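Local coordinates for protein Moesin/ezrin/radixin homolog 2 (Drosophila melanogaster, PDB 7EDR) that probably works as a FERM-domain scaffold of the Merlin family, binding membrane-associated partner proteins at the cell cortex in growth-control signalling, at residues C[27-30]-C[31-35]; C[90-93]-C[94-98]; C[111-115]-C[116-120]; C[155-158]-C[159-162]. All blocks are in the same frame, centred on the assembly; numbering follows the deposited sequence.

Contact 1 of 4, residues C[27-30]-C[31-35]; sequences QDLF and DLVCR
The ring of Phe30 has the sulfur of Cys34 over one face: SG sits 4.1 Å from the ring centroid and 14° off the normal, shifted toward the CE2 and CZ rim, a Cys sulfur-aromatic contact. The second pair of flat groups is the Gln27 amide and the Asp31 carboxylate, whose planes are 40° apart. Gln27 NE2 donates to Asp31 OD1 at 2.8 Å; the oxygen lies practically in the amide plane, while the nitrogen approaches OD1 from above the carboxylate plane. A bend at chi2 of Gln27 (66°) swings the amide along the helix toward Asp31. OE1 of the same amide bonds to a polar side chain of another protein chain. These pairs span two successive turns of helix 26-37, the helix packed against the mixed sheet of the ubiquitin-like FERM N-terminal domain. Its backbone bonds are regular, with Val33 N to Leu29 O at 2.8 Å. On the sheet side, Leu29 CD2 meets Val33 CG2 at 3.6 Å, the two side chains crossing at a slant. Leu29 and Val33 both reach Val9 of strand 5-10, and Phe30 joins Val33 on Phe83 of strand 78-85.

Contact 2 of 4, residues C[90-93]-C[94-98]; sequences ENVS and EELIQ
Val92 O closes a single helical turn, 92-95, taking Leu96 N at 2.9 Å along a nearly straight N-H (169°) and Glu95 N at 3.1 Å from well above the carbonyl plane. Asn91 holds the N-cap position. Glu95 reaches back past that start: with CG anti to the carbonyl carbon (chi1 -63°) the extended chain lays the carboxylate against the backbone before the helix. Glu95 OE1 takes Glu90 N at 2.9 Å on the syn side, and Glu95 OE2 takes Asn91 N at 2.9 Å from above the carboxylate plane, so the group is gripped by two successive backbone N-H groups. Arg297 forms salt bridges with both Glu95 and Glu90, and Arg298 adds another to Glu90; these cations probably ease the proximity of the two acids. On the buried side Val92 CG1 meets Leu96 CD1 at 3.6 Å. Asn91 ND2 lies against the aliphatic Glu94 CG, while its OD1 is bonded to Gln199. In the FERM central domain, Val92 rests on Met192 and Leu195 of helix 187-198, and Leu96 on Thr101 and Phe105 of helix 99-114.

Contact 3 of 4, residues C[111-115]-C[116-120]; sequences QSILS and MDIYC
Ile118 carries its CG1 branch between its own backbone N and carbonyl carbon (chi1 72°), and Ile113 sets CG1 anti to its carbonyl carbon (chi1 -67°); with these settings the two branches meet, Ile113 CG1 against Ile118 CD1 at 3.6 Å, the side chains slanting across one another. The other branch of Ile113, CG2, reaches Cys120 CB at 4.0 Å, so one isoleucine packs on two residues of the loop that leaves the helix. What turns the chain back so far is Met116, whose positive phi (67°) ends helix 99-114 in a Schellman motif. Met116 N bonds to Ile113 O at 2.9 Å, coming from above the carbonyl plane, and Ile118 N makes a weak bond to Ser112 O at 3.4 Å. Ser115 adds polar bonds: OG donates to Gln111 O at 2.8 Å, a carbonyl that also takes Ser115 N, and Asp117 N approaches the same OG in a weak bond of 3.5 Å. The Asp117 carboxylate lies alongside this hydroxyl. Inward, Ile113 continues onto Tyr194 and Ala198 of helix 187-198, and both Ile113 and Cys120 touch Leu128 of helix 122-137. The chemistry is thus divided: the polar bonds, two of them weak, close the helix end through the carbonyls of Gln111, Ser112 and Ile113 and the Ser115 hydroxyl, while the apolar packing of Ile113, Ile118 and Cys120 ties the departing loop to the hydrophobic interior of the helical central domain.

Contact 4 of 4, residues C[155-158]-C[159-162]; sequences LLPK and GVTD
This is the start of the short helix 158-161 in the FERM central domain, with Pro157 in the N-cap position. Pro157 O receives Val160 N at 2.8 Å, from above the carbonyl plane, and more weakly Thr161 N at 3.3 Å. The proline ring lies beside the Val160 side chain, both pointing the same way, with Pro157 CG against Val160 CG2 at 3.9 Å. Further along the turn Lys158 and Asp162 form a salt bridge: NZ meets OD1 at 2.8 Å on the syn side and close to the carboxylate plane, and holds OD2 in a weaker bond. The lysine chain runs extended until a bend at chi4 (-63°) brings NZ round to the two oxygens, while Asp162 N bonds to Lys158 O at 2.9 Å, so backbone and side chains link the same two residues. Thr161 splits its roles. Thr161 CG2 packs on Leu156 CB at 3.8 Å, and Thr161 OG1 shares a water with Leu156 O, joining the helix to the residue before the proline. Leu156, Val160 and Thr161 all pack on Trp171 of helix 168-179, and Leu156, Pro157 and Val160 also touch Ser125 of helix 122-137.

Contact 1 belongs to the ubiquitin-like N-terminal lobe; the other three belong to the helical central domain. Contacts 1 and 2 do not touch, their nearest atoms being about 7 Å apart, but Gln98 and Ile97 at the end of contact 2 bond to Gly38, Arg40 and Glu41, just past the helix of contact 1. Contacts 2 and 3 follow in series, centres about 21 Å apart, with helix 99-114 leading from one to the other. Contacts 3 and 4 meet directly, centres about 10 Å apart: Met116 CG packs on Pro157 CB at 3.8 Å, so the helix end of one rests on the helix start of the other. Contacts 1 and 4 lie furthest apart, centres about 37 Å.

Contact 1 of 4, residues C[27-30]-C[31-35]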
ATOM      1  N   GLN C  27      -3.882 -19.321  23.175  1.00 27.99           N
ATOM      2  CA  GLN C  27      -2.904 -18.773  22.246  1.00 33.15           C
ATOM      3  C   GLN C  27      -1.782 -19.761  21.988  1.00 33.25           C
ATOM      4  O   GLN C  27      -1.234 -19.814  20.876  1.00 29.37           O
ATOM      5  CB  GLN C  27      -2.312 -17.468  22.773  1.00 34.51           C
ATOM      6  CG  GLN C  27      -1.547 -16.710  21.682  1.00 28.28           C
ATOM      7  CD  GLN C  27      -2.475 -16.222  20.583  1.00 34.90           C
ATOM      8  OE1 GLN C  27      -3.474 -15.545  20.856  1.00 35.64           O
ATOM      9  NE2 GLN C  27      -2.173 -16.588  19.338  1.00 34.12           N
ATOM     10  N   ASP C  28      -1.413 -20.535  23.020  1.00 36.19           N
ATOM     11  CA  ASP C  28      -0.318 -21.496  22.902  1.00 34.31           C
ATOM     12  C   ASP C  28      -0.672 -22.601  21.919  1.00 29.96           C
ATOM     13  O   ASP C  28       0.124 -22.939  21.035  1.00 29.17           O
ATOM     14  CB  ASP C  28       0.012 -22.097  24.269  1.00 36.46           C
ATOM     15  CG  ASP C  28       0.581 -21.096  25.249  1.00 36.19           C
ATOM     16  OD1 ASP C  28       1.287 -20.154  24.823  1.00 36.50           O
ATOM     17  OD2 ASP C  28       0.341 -21.286  26.466  1.00 39.74           O
ATOM     18  N   LEU C  29      -1.859 -23.189  22.074  1.00 28.13           N
ATOM     19  CA  LEU C  29      -2.312 -24.195  21.122  1.00 31.31           C
ATOM     20  C   LEU C  29      -2.409 -23.589  19.731  1.00 28.06           C
ATOM     21  O   LEU C  29      -1.844 -24.122  18.772  1.00 26.93           O
ATOM     22  CB  LEU C  29      -3.662 -24.768  21.565  1.00 28.56           C
ATOM     23  CG  LEU C  29      -4.069 -26.210  21.245  1.00 31.16           C
ATOM     24  CD1 LEU C  29      -5.571 -26.351  21.292  1.00 28.29           C
ATOM     25  CD2 LEU C  29      -3.561 -26.694  19.914  1.00 31.36           C
ATOM     26  N   PHE C  30      -3.093 -22.444  19.622  1.00 28.99           N
ATOM     27  CA  PHE C  30      -3.279 -21.762  18.345  1.00 27.46           C
ATOM     28  C   PHE C  30      -1.950 -21.505  17.633  1.00 27.09           C
ATOM     29  O   PHE C  30      -1.820 -21.783  16.437  1.00 25.23           O
ATOM     30  CB  PHE C  30      -4.045 -20.454  18.571  1.00 30.55           C
ATOM     31  CG  PHE C  30      -4.608 -19.836  17.302  1.00 33.94           C
ATOM     32  CD1 PHE C  30      -5.662 -20.437  16.619  1.00 30.82           C
ATOM     33  CD2 PHE C  30      -4.098 -18.648  16.807  1.00 32.57           C
ATOM     34  CE1 PHE C  30      -6.182 -19.872  15.460  1.00 24.02           C
ATOM     35  CE2 PHE C  30      -4.621 -18.086  15.653  1.00 34.36           C
ATOM     36  CZ  PHE C  30      -5.669 -18.709  14.982  1.00 27.54           C
ATOM     37  N   ASP C  31      -0.944 -20.986  18.347  1.00 29.17           N
ATOM     38  CA  ASP C  31       0.356 -20.758  17.706  1.00 30.76           C
ATOM     39  C   ASP C  31       1.014 -22.077  17.319  1.00 29.60           C
ATOM     40  O   ASP C  31       1.635 -22.193  16.255  1.00 27.10           O
ATOM     41  CB  ASP C  31       1.287 -19.960  18.625  1.00 31.43           C
ATOM     42  CG  ASP C  31       0.782 -18.547  18.908  1.00 38.68           C
ATOM     43  OD1 ASP C  31      -0.060 -18.029  18.142  1.00 39.81           O
ATOM     44  OD2 ASP C  31       1.247 -17.937  19.895  1.00 43.69           O
ATOM     45  N   LEU C  32       0.885 -23.084  18.177  1.00 33.26           N
ATOM     46  CA  LEU C  32       1.436 -24.397  17.874  1.00 33.54           C
ATOM     47  C   LEU C  32       0.861 -24.944  16.576  1.00 28.77           C
ATOM     48  O   LEU C  32       1.600 -25.412  15.703  1.00 30.38           O
ATOM     49  CB  LEU C  32       1.147 -25.336  19.040  1.00 35.96           C
ATOM     50  CG  LEU C  32       1.696 -26.751  18.987  1.00 40.81           C
ATOM     51  CD1 LEU C  32       3.199 -26.725  18.742  1.00 39.23           C
ATOM     52  CD2 LEU C  32       1.357 -27.416  20.306  1.00 38.53           C
ATOM     53  N   VAL C  33      -0.461 -24.883  16.432  1.00 27.72           N
ATOM     54  CA  VAL C  33      -1.115 -25.328  15.202  1.00 28.41           C
ATOM     55  C   VAL C  33      -0.615 -24.529  14.005  1.00 26.51           C
ATOM     56  O   VAL C  33      -0.244 -25.093  12.969  1.00 30.40           O
ATOM     57  CB  VAL C  33      -2.642 -25.213  15.341  1.00 27.26           C
ATOM     58  CG1 VAL C  33      -3.311 -25.469  13.997  1.00 29.14           C
ATOM     59  CG2 VAL C  33      -3.150 -26.171  16.396  1.00 24.73           C
ATOM     60  N   CYS C  34      -0.620 -23.204  14.112  1.00 23.68           N
ATOM     61  CA  CYS C  34      -0.291 -22.401  12.938  1.00 27.15           C
ATOM     62  C   CYS C  34       1.141 -22.643  12.500  1.00 26.07           C
ATOM     63  O   CYS C  34       1.412 -22.767  11.300  1.00 28.31           O
ATOM     64  CB  CYS C  34      -0.527 -20.909  13.208  1.00 24.83           C
ATOM     65  SG  CYS C  34      -2.275 -20.461  13.453  1.00 26.44           S
ATOM     66  N   ARG C  35       2.070 -22.725  13.452  1.00 27.70           N
ATOM     67  CA  ARG C  35       3.460 -22.984  13.089  1.00 34.49           C
ATOM     68  C   ARG C  35       3.608 -24.344  12.415  1.00 29.93           C
ATOM     69  O   ARG C  35       4.312 -24.471  11.408  1.00 27.97           O
ATOM     70  CB  ARG C  35       4.359 -22.902  14.324  1.00 33.62           C
ATOM     71  CG  ARG C  35       4.352 -21.572  15.042  1.00 30.96           C
ATOM     72  CD  ARG C  35       5.247 -21.613  16.308  1.00 34.97           C
ATOM     73  NE  ARG C  35       6.535 -21.014  15.992  1.00 42.05           N
ATOM     74  CZ  ARG C  35       7.693 -21.657  15.986  1.00 41.74           C
ATOM     75  NH1 ARG C  35       7.760 -22.934  16.338  1.00 38.28           N
ATOM     76  NH2 ARG C  35       8.786 -21.002  15.633  1.00 46.49           N
TER

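Contact 2 of 4, residues C[90-93]-C[94-98]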
ATOM      1  N   GLU C  90     -13.489 -11.102   1.635  1.00 29.57           N
ATOM      2  CA  GLU C  90     -14.513 -10.571   0.740  1.00 26.33           C
ATOM      3  C   GLU C  90     -14.243 -10.943  -0.709  1.00 23.74           C
ATOM      4  O   GLU C  90     -15.190 -11.131  -1.473  1.00 28.24           O
ATOM      5  CB  GLU C  90     -14.632  -9.057   0.888  1.00 23.33           C
ATOM      6  CG  GLU C  90     -15.205  -8.613   2.210  1.00 23.21           C
ATOM      7  CD  GLU C  90     -15.261  -7.092   2.333  1.00 26.91           C
ATOM      8  OE1 GLU C  90     -15.703  -6.445   1.349  1.00 29.96           O
ATOM      9  OE2 GLU C  90     -14.870  -6.540   3.399  1.00 22.29           O
ATOM     10  N   ASN C  91     -12.976 -11.081  -1.102  1.00 28.59           N
ATOM     11  CA  ASN C  91     -12.627 -11.580  -2.433  1.00 28.53           C
ATOM     12  C   ASN C  91     -11.413 -12.493  -2.307  1.00 25.26           C
ATOM     13  O   ASN C  91     -10.310 -11.999  -2.056  1.00 25.38           O
ATOM     14  CB  ASN C  91     -12.342 -10.422  -3.389  1.00 26.99           C
ATOM     15  CG  ASN C  91     -12.031 -10.898  -4.815  1.00 35.45           C
ATOM     16  OD1 ASN C  91     -12.299 -12.055  -5.185  1.00 31.96           O
ATOM     17  ND2 ASN C  91     -11.456 -10.001  -5.621  1.00 36.65           N
ATOM     18  N   VAL C  92     -11.602 -13.812  -2.497  1.00 26.98           N
ATOM     19  CA  VAL C  92     -10.496 -14.761  -2.286  1.00 27.38           C
ATOM     20  C   VAL C  92      -9.289 -14.418  -3.152  1.00 24.70           C
ATOM     21  O   VAL C  92      -8.150 -14.429  -2.670  1.00 28.92           O
ATOM     22  CB  VAL C  92     -10.922 -16.226  -2.520  1.00 28.29           C
ATOM     23  CG1 VAL C  92     -11.601 -16.796  -1.289  1.00 25.58           C
ATOM     24  CG2 VAL C  92     -11.771 -16.387  -3.803  1.00 23.84           C
ATOM     25  N   SER C  93      -9.503 -14.106  -4.430  1.00 22.53           N
ATOM     26  CA  SER C  93      -8.343 -13.970  -5.311  1.00 30.65           C
ATOM     27  C   SER C  93      -7.550 -12.692  -5.052  1.00 28.52           C
ATOM     28  O   SER C  93      -6.409 -12.586  -5.507  1.00 32.94           O
ATOM     29  CB  SER C  93      -8.753 -14.065  -6.789  1.00 26.81           C
ATOM     30  OG  SER C  93      -9.963 -13.388  -7.051  1.00 32.27           O
ATOM     31  N   GLU C  94      -8.096 -11.735  -4.320  1.00 28.84           N
ATOM     32  CA  GLU C  94      -7.298 -10.578  -3.929  1.00 32.50           C
ATOM     33  C   GLU C  94      -6.764 -10.673  -2.503  1.00 31.12           C
ATOM     34  O   GLU C  94      -5.875  -9.901  -2.146  1.00 32.40           O
ATOM     35  CB  GLU C  94      -8.113  -9.280  -4.079  1.00 34.20           C
ATOM     36  CG  GLU C  94      -8.315  -8.839  -5.535  1.00 46.61           C
ATOM     37  CD  GLU C  94      -7.018  -8.325  -6.179  1.00 58.49           C
ATOM     38  OE1 GLU C  94      -6.482  -7.293  -5.705  1.00 61.21           O
ATOM     39  OE2 GLU C  94      -6.530  -8.961  -7.149  1.00 62.18           O
ATOM     40  N   GLU C  95      -7.267 -11.587  -1.685  1.00 27.42           N
ATOM     41  CA  GLU C  95      -6.989 -11.526  -0.263  1.00 28.35           C
ATOM     42  C   GLU C  95      -6.308 -12.763   0.295  1.00 30.39           C
ATOM     43  O   GLU C  95      -5.577 -12.637   1.276  1.00 33.28           O
ATOM     44  CB  GLU C  95      -8.286 -11.261   0.518  1.00 28.37           C
ATOM     45  CG  GLU C  95      -8.911  -9.912   0.186  1.00 29.63           C
ATOM     46  CD  GLU C  95     -10.352  -9.784   0.661  1.00 31.16           C
ATOM     47  OE1 GLU C  95     -10.669 -10.335   1.734  1.00 31.15           O
ATOM     48  OE2 GLU C  95     -11.168  -9.138  -0.049  1.00 32.77           O
ATOM     49  N   LEU C  96      -6.520 -13.949  -0.283  1.00 27.84           N
ATOM     50  CA  LEU C  96      -5.866 -15.158   0.218  1.00 29.89           C
ATOM     51  C   LEU C  96      -4.448 -15.225  -0.353  1.00 32.11           C
ATOM     52  O   LEU C  96      -4.259 -15.383  -1.563  1.00 34.66           O
ATOM     53  CB  LEU C  96      -6.684 -16.396  -0.137  1.00 29.26           C
ATOM     54  CG  LEU C  96      -8.051 -16.489   0.569  1.00 27.44           C
ATOM     55  CD1 LEU C  96      -8.672 -17.873   0.418  1.00 21.90           C
ATOM     56  CD2 LEU C  96      -7.979 -16.102   2.051  1.00 21.59           C
ATOM     57  N   ILE C  97      -3.449 -15.097   0.515  1.00 29.52           N
ATOM     58  CA  ILE C  97      -2.068 -14.915   0.081  1.00 27.18           C
ATOM     59  C   ILE C  97      -1.340 -16.247  -0.060  1.00 31.12           C
ATOM     60  O   ILE C  97      -0.698 -16.507  -1.081  1.00 31.20           O
ATOM     61  CB  ILE C  97      -1.334 -13.988   1.074  1.00 30.81           C
ATOM     62  CG1 ILE C  97      -2.072 -12.646   1.218  1.00 29.56           C
ATOM     63  CG2 ILE C  97       0.138 -13.837   0.658  1.00 24.24           C
ATOM     64  CD1 ILE C  97      -1.767 -11.876   2.536  1.00 36.07           C
ATOM     65  N   GLN C  98      -1.400 -17.093   0.969  1.00 27.90           N
ATOM     66  CA  GLN C  98      -0.639 -18.331   1.013  1.00 27.40           C
ATOM     67  C   GLN C  98      -1.420 -19.487   0.389  1.00 32.28           C
ATOM     68  O   GLN C  98      -2.652 -19.463   0.286  1.00 29.53           O
ATOM     69  CB  GLN C  98      -0.293 -18.711   2.453  1.00 31.01           C
ATOM     70  CG  GLN C  98       0.359 -17.650   3.314  1.00 22.87           C
ATOM     71  CD  GLN C  98       0.716 -18.226   4.672  1.00 26.93           C
ATOM     72  OE1 GLN C  98      -0.058 -18.118   5.629  1.00 30.53           O
ATOM     73  NE2 GLN C  98       1.869 -18.893   4.752  1.00 25.24           N
TER

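Contact 3 of 4, residues C[111-115]-C[116-120]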
ATOM      1  N   GLN C 111     -16.870 -28.850   1.456  1.00 24.96           N
ATOM      2  CA  GLN C 111     -17.731 -29.675   2.303  1.00 30.20           C
ATOM      3  C   GLN C 111     -19.031 -28.966   2.663  1.00 30.22           C
ATOM      4  O   GLN C 111     -20.064 -29.627   2.803  1.00 33.07           O
ATOM      5  CB  GLN C 111     -17.014 -30.122   3.575  1.00 27.99           C
ATOM      6  CG  GLN C 111     -17.655 -31.392   4.145  1.00 33.77           C
ATOM      7  CD  GLN C 111     -18.093 -32.410   3.034  1.00 53.40           C
ATOM      8  OE1 GLN C 111     -19.291 -32.766   2.931  1.00 54.31           O
ATOM      9  NE2 GLN C 111     -17.122 -32.881   2.215  1.00 42.79           N
ATOM     10  N   SER C 112     -18.998 -27.640   2.826  1.00 29.34           N
ATOM     11  CA  SER C 112     -20.225 -26.857   2.974  1.00 28.96           C
ATOM     12  C   SER C 112     -21.192 -27.158   1.846  1.00 30.86           C
ATOM     13  O   SER C 112     -22.392 -27.345   2.068  1.00 30.01           O
ATOM     14  CB  SER C 112     -19.908 -25.361   2.958  1.00 22.81           C
ATOM     15  OG  SER C 112     -19.500 -24.928   4.225  1.00 40.88           O
ATOM     16  N   ILE C 113     -20.668 -27.184   0.618  1.00 26.65           N
ATOM     17  CA  ILE C 113     -21.497 -27.352  -0.561  1.00 27.41           C
ATOM     18  C   ILE C 113     -21.976 -28.798  -0.679  1.00 30.53           C
ATOM     19  O   ILE C 113     -23.176 -29.062  -0.805  1.00 27.10           O
ATOM     20  CB  ILE C 113     -20.711 -26.888  -1.797  1.00 28.93           C
ATOM     21  CG1 ILE C 113     -20.487 -25.364  -1.695  1.00 28.85           C
ATOM     22  CG2 ILE C 113     -21.422 -27.308  -3.062  1.00 27.88           C
ATOM     23  CD1 ILE C 113     -19.641 -24.737  -2.777  1.00 19.85           C
ATOM     24  N   LEU C 114     -21.049 -29.755  -0.598  1.00 30.36           N
ATOM     25  CA  LEU C 114     -21.410 -31.164  -0.744  1.00 30.73           C
ATOM     26  C   LEU C 114     -22.428 -31.596   0.305  1.00 36.78           C
ATOM     27  O   LEU C 114     -23.315 -32.411   0.024  1.00 37.15           O
ATOM     28  CB  LEU C 114     -20.159 -32.034  -0.653  1.00 24.28           C
ATOM     29  CG  LEU C 114     -19.591 -32.550  -1.967  1.00 31.14           C
ATOM     30  CD1 LEU C 114     -20.042 -31.702  -3.157  1.00 27.93           C
ATOM     31  CD2 LEU C 114     -18.083 -32.596  -1.856  1.00 24.22           C
ATOM     32  N   SER C 115     -22.318 -31.066   1.520  1.00 33.41           N
ATOM     33  CA  SER C 115     -23.255 -31.382   2.590  1.00 30.88           C
ATOM     34  C   SER C 115     -24.485 -30.485   2.580  1.00 32.44           C
ATOM     35  O   SER C 115     -25.378 -30.673   3.417  1.00 29.71           O
ATOM     36  CB  SER C 115     -22.557 -31.250   3.937  1.00 32.24           C
ATOM     37  OG  SER C 115     -22.447 -29.875   4.264  1.00 36.10           O
ATOM     38  N   MET C 116     -24.526 -29.501   1.675  1.00 28.84           N
ATOM     39  CA  MET C 116     -25.630 -28.564   1.500  1.00 35.45           C
ATOM     40  C   MET C 116     -25.799 -27.616   2.683  1.00 36.25           C
ATOM     41  O   MET C 116     -26.887 -27.057   2.873  1.00 35.85           O
ATOM     42  CB  MET C 116     -26.948 -29.295   1.213  1.00 28.36           C
ATOM     43  CG  MET C 116     -26.826 -30.314   0.076  1.00 39.50           C
ATOM     44  SD  MET C 116     -28.238 -31.430  -0.035  1.00 44.52           S
ATOM     45  CE  MET C 116     -29.540 -30.287  -0.497  1.00 30.63           C
ATOM     46  N   ASP C 117     -24.754 -27.419   3.494  1.00 31.59           N
ATOM     47  CA  ASP C 117     -24.791 -26.326   4.462  1.00 29.47           C
ATOM     48  C   ASP C 117     -25.100 -25.017   3.758  1.00 30.91           C
ATOM     49  O   ASP C 117     -25.833 -24.179   4.285  1.00 37.07           O
ATOM     50  CB  ASP C 117     -23.465 -26.212   5.214  1.00 33.18           C
ATOM     51  CG  ASP C 117     -23.221 -27.367   6.177  1.00 40.55           C
ATOM     52  OD1 ASP C 117     -24.165 -28.128   6.484  1.00 38.48           O
ATOM     53  OD2 ASP C 117     -22.070 -27.502   6.644  1.00 49.27           O
ATOM     54  N   ILE C 118     -24.568 -24.831   2.553  1.00 28.03           N
ATOM     55  CA  ILE C 118     -24.938 -23.701   1.715  1.00 30.33           C
ATOM     56  C   ILE C 118     -25.545 -24.241   0.421  1.00 36.52           C
ATOM     57  O   ILE C 118     -25.118 -25.277  -0.108  1.00 30.16           O
ATOM     58  CB  ILE C 118     -23.743 -22.754   1.445  1.00 29.65           C
ATOM     59  CG1 ILE C 118     -22.731 -23.369   0.498  1.00 24.32           C
ATOM     60  CG2 ILE C 118     -23.029 -22.378   2.756  1.00 30.26           C
ATOM     61  CD1 ILE C 118     -21.502 -22.512   0.330  1.00 28.20           C
ATOM     62  N   TYR C 119     -26.583 -23.563  -0.058  1.00 30.72           N
ATOM     63  CA  TYR C 119     -27.255 -24.012  -1.263  1.00 32.18           C
ATOM     64  C   TYR C 119     -26.385 -23.758  -2.485  1.00 31.85           C
ATOM     65  O   TYR C 119     -25.605 -22.803  -2.540  1.00 28.34           O
ATOM     66  CB  TYR C 119     -28.594 -23.299  -1.416  1.00 31.79           C
ATOM     67  CG  TYR C 119     -29.258 -23.512  -2.751  1.00 37.28           C
ATOM     68  CD1 TYR C 119     -30.050 -24.644  -2.985  1.00 35.58           C
ATOM     69  CD2 TYR C 119     -29.107 -22.583  -3.784  1.00 29.66           C
ATOM     70  CE1 TYR C 119     -30.673 -24.844  -4.199  1.00 28.90           C
ATOM     71  CE2 TYR C 119     -29.723 -22.779  -5.003  1.00 30.85           C
ATOM     72  CZ  TYR C 119     -30.510 -23.917  -5.204  1.00 33.42           C
ATOM     73  OH  TYR C 119     -31.125 -24.133  -6.422  1.00 34.68           O
ATOM     74  N   CYS C 120     -26.548 -24.615  -3.484  1.00 33.98           N
ATOM     75  CA  CYS C 120     -25.833 -24.490  -4.742  1.00 29.39           C
ATOM     76  C   CYS C 120     -26.735 -25.005  -5.863  1.00 28.90           C
ATOM     77  O   CYS C 120     -27.439 -26.001  -5.687  1.00 29.37           O
ATOM     78  CB  CYS C 120     -24.513 -25.262  -4.683  1.00 22.53           C
ATOM     79  SG  CYS C 120     -23.578 -25.173  -6.202  1.00 27.89           S
TER

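Contact 4 of 4, residues C[155-158]-C[159-162]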
ATOM      1  N   LEU C 155     -19.592 -36.449  -5.576  1.00 32.77           N
ATOM      2  CA  LEU C 155     -19.175 -35.196  -6.183  1.00 29.84           C
ATOM      3  C   LEU C 155     -20.301 -34.181  -6.229  1.00 29.46           C
ATOM      4  O   LEU C 155     -20.032 -32.983  -6.375  1.00 29.23           O
ATOM      5  CB  LEU C 155     -18.642 -35.442  -7.605  1.00 30.22           C
ATOM      6  CG  LEU C 155     -17.360 -36.284  -7.717  1.00 28.72           C
ATOM      7  CD1 LEU C 155     -17.200 -36.842  -9.112  1.00 29.82           C
ATOM      8  CD2 LEU C 155     -16.115 -35.459  -7.343  1.00 31.73           C
ATOM      9  N   LEU C 156     -21.541 -34.627  -6.058  1.00 26.43           N
ATOM     10  CA  LEU C 156     -22.662 -33.742  -6.178  1.00 26.54           C
ATOM     11  C   LEU C 156     -23.465 -33.729  -4.891  1.00 31.25           C
ATOM     12  O   LEU C 156     -23.608 -34.770  -4.236  1.00 32.98           O
ATOM     13  CB  LEU C 156     -23.560 -34.162  -7.350  1.00 28.93           C
ATOM     14  CG  LEU C 156     -22.863 -34.029  -8.705  1.00 26.02           C
ATOM     15  CD1 LEU C 156     -23.774 -34.476  -9.858  1.00 25.57           C
ATOM     16  CD2 LEU C 156     -22.357 -32.587  -8.914  1.00 19.75           C
ATOM     17  N   PRO C 157     -23.971 -32.567  -4.486  1.00 28.65           N
ATOM     18  CA  PRO C 157     -24.936 -32.528  -3.381  1.00 31.64           C
ATOM     19  C   PRO C 157     -26.111 -33.466  -3.656  1.00 34.37           C
ATOM     20  O   PRO C 157     -26.642 -33.526  -4.771  1.00 31.51           O
ATOM     21  CB  PRO C 157     -25.387 -31.061  -3.352  1.00 32.36           C
ATOM     22  CG  PRO C 157     -24.358 -30.307  -4.102  1.00 26.28           C
ATOM     23  CD  PRO C 157     -23.740 -31.245  -5.087  1.00 25.54           C
ATOM     24  N   LYS C 158     -26.532 -34.197  -2.625  1.00 36.52           N
ATOM     25  CA  LYS C 158     -27.667 -35.100  -2.804  1.00 36.38           C
ATOM     26  C   LYS C 158     -28.921 -34.355  -3.251  1.00 34.82           C
ATOM     27  O   LYS C 158     -29.726 -34.905  -4.010  1.00 32.50           O
ATOM     28  CB  LYS C 158     -27.940 -35.882  -1.522  1.00 33.71           C
ATOM     29  CG  LYS C 158     -29.097 -36.847  -1.661  1.00 43.94           C
ATOM     30  CD  LYS C 158     -29.068 -37.960  -0.624  1.00 47.41           C
ATOM     31  CE  LYS C 158     -30.051 -39.062  -1.004  1.00 46.51           C
ATOM     32  NZ  LYS C 158     -31.460 -38.558  -1.003  1.00 45.88           N
ATOM     33  N   GLY C 159     -29.100 -33.105  -2.815  1.00 30.84           N
ATOM     34  CA  GLY C 159     -30.223 -32.320  -3.292  1.00 26.19           C
ATOM     35  C   GLY C 159     -30.188 -32.053  -4.782  1.00 33.06           C
ATOM     36  O   GLY C 159     -31.231 -31.752  -5.383  1.00 38.49           O
ATOM     37  N   VAL C 160     -29.010 -32.126  -5.396  1.00 34.39           N
ATOM     38  CA  VAL C 160     -28.934 -32.004  -6.845  1.00 33.90           C
ATOM     39  C   VAL C 160     -29.409 -33.287  -7.509  1.00 30.27           C
ATOM     40  O   VAL C 160     -30.326 -33.277  -8.337  1.00 30.35           O
ATOM     41  CB  VAL C 160     -27.507 -31.633  -7.280  1.00 29.54           C
ATOM     42  CG1 VAL C 160     -27.370 -31.719  -8.810  1.00 30.76           C
ATOM     43  CG2 VAL C 160     -27.210 -30.253  -6.822  1.00 28.92           C
ATOM     44  N   THR C 161     -28.809 -34.413  -7.134  1.00 28.05           N
ATOM     45  CA  THR C 161     -29.100 -35.662  -7.826  1.00 33.83           C
ATOM     46  C   THR C 161     -30.524 -36.155  -7.559  1.00 36.31           C
ATOM     47  O   THR C 161     -31.115 -36.796  -8.435  1.00 38.52           O
ATOM     48  CB  THR C 161     -28.056 -36.716  -7.447  1.00 30.94           C
ATOM     49  OG1 THR C 161     -27.985 -36.841  -6.021  1.00 26.84           O
ATOM     50  CG2 THR C 161     -26.687 -36.308  -7.983  1.00 28.87           C
ATOM     51  N   ASP C 162     -31.099 -35.860  -6.383  1.00 33.69           N
ATOM     52  CA  ASP C 162     -32.505 -36.177  -6.119  1.00 33.50           C
ATOM     53  C   ASP C 162     -33.458 -35.409  -7.018  1.00 34.70           C
ATOM     54  O   ASP C 162     -34.598 -35.838  -7.209  1.00 40.39           O
ATOM     55  CB  ASP C 162     -32.898 -35.846  -4.675  1.00 35.28           C
ATOM     56  CG  ASP C 162     -32.199 -36.713  -3.647  1.00 39.22           C
ATOM     57  OD1 ASP C 162     -32.194 -36.310  -2.472  1.00 43.49           O
ATOM     58  OD2 ASP C 162     -31.649 -37.777  -3.999  1.00 44.11           O
TER
HETATM   59  O   HOH W   1     -25.414 -37.114  -4.881  1.00 38.02           O